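Local coordinates for MUTM (fpg) protein (Thermus thermophilus, PDB 1EE8) that belongs to the MutM (Fpg) family, combining an N-terminal beta-sandwich domain with an H2TH domain and a zinc finger that holds a zinc ion, at residues K52-A57 with G72-E77; R83-L86 with R91-Y94. All coordinates share one frame; numbering follows the deposited sequence.

Interaction 1: residues K52-A57 with G72-E77; sequences KFLLFA and GGFRLE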
# COMPACT_ATOMS: atom_id res chain seq x y z
N LYS A 52 -10.62 -13.97 16.72
CA LYS A 52 -11.78 -13.31 16.15
C LYS A 52 -11.42 -12.56 14.87
O LYS A 52 -12.25 -11.84 14.32
CB LYS A 52 -12.37 -12.31 17.14
CG LYS A 52 -12.88 -12.93 18.41
CD LYS A 52 -13.34 -11.88 19.39
CE LYS A 52 -13.71 -12.50 20.72
NZ LYS A 52 -13.91 -11.46 21.76
N PHE A 53 -10.18 -12.72 14.41
CA PHE A 53 -9.75 -12.03 13.20
C PHE A 53 -9.96 -12.87 11.96
O PHE A 53 -9.81 -14.09 11.97
CB PHE A 53 -8.27 -11.67 13.25
CG PHE A 53 -7.91 -10.68 14.32
CD1 PHE A 53 -7.47 -11.11 15.56
CD2 PHE A 53 -7.98 -9.31 14.06
CE1 PHE A 53 -7.10 -10.20 16.54
CE2 PHE A 53 -7.61 -8.39 15.03
CZ PHE A 53 -7.17 -8.83 16.26
N LEU A 54 -10.29 -12.18 10.88
CA LEU A 54 -10.48 -12.82 9.59
C LEU A 54 -9.29 -12.33 8.78
O LEU A 54 -8.99 -11.13 8.77
CB LEU A 54 -11.79 -12.33 8.98
CG LEU A 54 -12.52 -13.20 7.97
CD1 LEU A 54 -12.77 -14.59 8.55
CD2 LEU A 54 -13.84 -12.53 7.60
N LEU A 55 -8.58 -13.24 8.12
CA LEU A 55 -7.43 -12.85 7.32
C LEU A 55 -7.53 -13.34 5.89
O LEU A 55 -7.64 -14.54 5.64
CB LEU A 55 -6.13 -13.38 7.94
CG LEU A 55 -5.68 -12.95 9.34
CD1 LEU A 55 -6.48 -13.69 10.40
CD2 LEU A 55 -4.20 -13.25 9.50
N PHE A 56 -7.50 -12.41 4.94
CA PHE A 56 -7.54 -12.76 3.53
C PHE A 56 -6.09 -12.83 3.08
O PHE A 56 -5.36 -11.84 3.13
CB PHE A 56 -8.27 -11.68 2.73
CG PHE A 56 -9.75 -11.61 2.99
CD1 PHE A 56 -10.65 -12.32 2.20
CD2 PHE A 56 -10.25 -10.86 4.05
CE1 PHE A 56 -12.02 -12.28 2.46
CE2 PHE A 56 -11.61 -10.81 4.32
CZ PHE A 56 -12.50 -11.53 3.52
N ALA A 57 -5.65 -14.02 2.67
CA ALA A 57 -4.28 -14.20 2.19
C ALA A 57 -4.29 -13.84 0.71
O ALA A 57 -5.03 -14.43 -0.09
CB ALA A 57 -3.83 -15.64 2.39
N GLY A 72 -19.72 -5.58 13.29
CA GLY A 72 -19.15 -5.73 11.96
C GLY A 72 -19.44 -7.08 11.31
O GLY A 72 -19.55 -8.11 11.99
N GLY A 73 -19.56 -7.07 9.99
CA GLY A 73 -19.81 -8.30 9.27
C GLY A 73 -19.73 -8.09 7.77
O GLY A 73 -19.90 -6.96 7.29
N PHE A 74 -19.44 -9.16 7.04
CA PHE A 74 -19.38 -9.10 5.59
C PHE A 74 -20.73 -9.58 5.08
O PHE A 74 -21.24 -10.58 5.57
CB PHE A 74 -18.26 -10.01 5.07
CG PHE A 74 -16.89 -9.45 5.28
CD1 PHE A 74 -16.42 -8.42 4.48
CD2 PHE A 74 -16.09 -9.91 6.33
CE1 PHE A 74 -15.17 -7.84 4.71
CE2 PHE A 74 -14.84 -9.33 6.57
CZ PHE A 74 -14.38 -8.30 5.76
N ARG A 75 -21.30 -8.86 4.12
CA ARG A 75 -22.60 -9.22 3.54
C ARG A 75 -22.48 -9.35 2.02
O ARG A 75 -21.58 -8.76 1.41
CB ARG A 75 -23.65 -8.15 3.88
CG ARG A 75 -23.93 -7.94 5.36
CD ARG A 75 -24.46 -9.21 6.00
NE ARG A 75 -24.66 -9.07 7.44
CZ ARG A 75 -25.66 -8.40 8.00
NH1 ARG A 75 -25.75 -8.33 9.32
NH2 ARG A 75 -26.57 -7.81 7.24
N LEU A 76 -23.38 -10.11 1.41
CA LEU A 76 -23.37 -10.29 -0.04
C LEU A 76 -24.16 -9.19 -0.77
O LEU A 76 -24.08 -9.05 -1.99
CB LEU A 76 -23.89 -11.68 -0.40
CG LEU A 76 -23.04 -12.79 0.23
CD1 LEU A 76 -23.51 -14.15 -0.26
CD2 LEU A 76 -21.57 -12.58 -0.13
N GLU A 77 -24.92 -8.41 0.00
CA GLU A 77 -25.70 -7.29 -0.52
C GLU A 77 -25.40 -6.06 0.33
O GLU A 77 -25.20 -6.18 1.53
CB GLU A 77 -27.21 -7.57 -0.46
CG GLU A 77 -27.84 -7.76 -1.81
CD GLU A 77 -28.12 -9.21 -2.12
OE1 GLU A 77 -27.22 -10.05 -1.90
OE2 GLU A 77 -29.25 -9.51 -2.58
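Phe-74 reaches from the short strand 73-75 toward strand 53-57 and meets two side chains there, Leu-54 and Phe-56. The rings form a T-shaped pair: Phe-56 turns an edge toward one face of Phe-74, with the centroids 5.7 Å apart and the planes at 78°. CZ of Phe-56 lies over that face, and CZ of Phe-74 sits at the Phe-56 edge, near its plane, 4.0 Å from CE2 of Phe-56. The two side chains come in from opposite directions. Nearest CA atoms of the two segments, those of Leu-54 and Gly-73, are 10.4 Å apart, a spacing bridged by side chains alone. The contact is one of those that fill the interior of the beta sandwich of the N-terminal domain, here between strands that are not hydrogen-bonded neighbours. Leu-54 behaves differently from the rings. Its CG is anti to the backbone N (chi1 -155°), which carries the branch past Phe-74, the two side chains sliding by each other in opposite senses. CD2 of Leu-54 does the touching, approaching CE2 of Phe-74 to 3.5 Å and CD2 of Phe-74 to 3.7 Å at an oblique slant. Leu-54 also packs on Val-6, Thr-9 and Arg-10 of helix 3-17, while the Phe-74 ring meets Phe-95 and Ala-66.

Interaction 2: residues R83-L86 with R91-Y94; sequences RAAL and RTLY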
# COMPACT_ATOMS: atom_id res chain seq x y z
N ARG A 83 -19.63 0.23 5.18
CA ARG A 83 -18.51 1.16 5.30
C ARG A 83 -17.42 0.90 4.27
O ARG A 83 -16.59 1.76 4.02
CB ARG A 83 -17.88 1.04 6.70
CG ARG A 83 -18.88 1.09 7.85
CD ARG A 83 -19.59 2.43 7.93
NE ARG A 83 -20.48 2.45 9.09
CZ ARG A 83 -21.20 3.51 9.46
NH1 ARG A 83 -21.13 4.63 8.77
NH2 ARG A 83 -21.98 3.43 10.53
N ALA A 84 -17.40 -0.29 3.70
CA ALA A 84 -16.39 -0.59 2.70
C ALA A 84 -16.87 -1.72 1.82
O ALA A 84 -17.80 -2.43 2.16
CB ALA A 84 -15.08 -0.97 3.38
N ALA A 85 -16.23 -1.88 0.67
CA ALA A 85 -16.61 -2.95 -0.24
C ALA A 85 -15.36 -3.58 -0.83
O ALA A 85 -14.46 -2.87 -1.26
CB ALA A 85 -17.51 -2.41 -1.35
N LEU A 86 -15.32 -4.91 -0.83
CA LEU A 86 -14.22 -5.65 -1.41
C LEU A 86 -14.76 -6.04 -2.78
O LEU A 86 -15.60 -6.93 -2.89
CB LEU A 86 -13.91 -6.91 -0.59
CG LEU A 86 -12.90 -6.81 0.55
CD1 LEU A 86 -13.00 -5.47 1.23
CD2 LEU A 86 -13.11 -7.95 1.54
N ARG A 91 -17.69 -10.88 -7.94
CA ARG A 91 -18.71 -10.29 -7.09
C ARG A 91 -18.12 -9.29 -6.10
O ARG A 91 -16.93 -9.00 -6.13
CB ARG A 91 -19.45 -11.37 -6.30
CG ARG A 91 -18.54 -12.22 -5.43
CD ARG A 91 -19.28 -12.72 -4.21
NE ARG A 91 -20.55 -13.39 -4.52
CZ ARG A 91 -20.65 -14.56 -5.14
NH1 ARG A 91 -19.56 -15.21 -5.54
NH2 ARG A 91 -21.84 -15.10 -5.35
N THR A 92 -18.97 -8.79 -5.21
CA THR A 92 -18.55 -7.81 -4.22
C THR A 92 -18.99 -8.19 -2.81
O THR A 92 -20.11 -8.68 -2.62
CB THR A 92 -19.11 -6.42 -4.59
OG1 THR A 92 -18.50 -5.98 -5.81
CG2 THR A 92 -18.83 -5.39 -3.50
N LEU A 93 -18.11 -7.97 -1.84
CA LEU A 93 -18.41 -8.24 -0.44
C LEU A 93 -18.55 -6.89 0.24
O LEU A 93 -17.71 -6.01 0.05
CB LEU A 93 -17.27 -9.02 0.22
CG LEU A 93 -16.80 -10.31 -0.43
CD1 LEU A 93 -15.71 -10.95 0.42
CD2 LEU A 93 -17.99 -11.27 -0.58
N TYR A 94 -19.60 -6.71 1.04
CA TYR A 94 -19.80 -5.42 1.72
C TYR A 94 -19.56 -5.54 3.22
O TYR A 94 -20.08 -6.45 3.86
CB TYR A 94 -21.21 -4.90 1.47
CG TYR A 94 -21.57 -4.83 0.01
CD1 TYR A 94 -22.20 -5.90 -0.63
CD2 TYR A 94 -21.27 -3.70 -0.75
CE1 TYR A 94 -22.51 -5.85 -1.99
CE2 TYR A 94 -21.57 -3.64 -2.11
CZ TYR A 94 -22.19 -4.72 -2.72
OH TYR A 94 -22.50 -4.66 -4.06
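Leu-86 and Leu-93 face each other across neighbouring strands with their side chains on the same side of the sheet. Their stems are paired, CB of Leu-86 standing 4.0 Å from CB of Leu-93; beyond the stems the two chains pass at a slant, with Leu-86 CD2 4.1 Å from Leu-93 CD1. Both are buried: Leu-86 rests on Leu-22 and Val-25 of strand 21-26, Leu-93 on Leu-13 and Val-17 of helix 3-17. The other side of the sheet carries Ala-85 and Tyr-94, and the methyl of Thr-92 joins them. Ala-85 CB approaches CD2 of Tyr-94 to 4.0 Å, obliquely to the ring. Thr-92 lays its methyl over one face of that ring, toward the rim; chi1 of -66° puts OG1 beside the backbone N and CG2 anti to it, and the same CG2 lies 3.9 Å from Ala-85 CB. Under these side chains the backbone of Leu-86 and Leu-93 is bonded twice, Leu-86 N to Leu-93 O at 2.8 Å and Leu-93 N to Leu-86 O at 2.9 Å. Both bonds are nearly straight at the hydrogen. A CA-H...O contact from Ala-85 CA to Leu-93 O, 3.3 Å, adds to the first. With strand directions 158° apart, this alternation of hydrogen-bonded and non-hydrogen-bonded pairs is that of an antiparallel beta hairpin, formed by strands 82-88 and 92-96.

How the interactions relate
The centres of interactions 1 and 2 are 10 Å apart, and strand 73-75 connects them. It lies beside strand 92-96 in the sheet, with Arg-75 N 2.7 Å from Tyr-94 O in a probable hydrogen bond. The Phe-74 ring that faces strand 53-57 also turns CE1 toward the hairpin, 3.8 Å from Leu-86 CD2, so the apolar side of interaction 2 runs on into the interior of the sandwich at interaction 1. In sequence the contacts follow one another, 52-77 and then 83-94, both within the N-terminal domain of the family. The zinc ion is held by Cys-238, Cys-241, Cys-258 and Cys-261, in the C-terminal zinc finger, and none of these belongs to either contact.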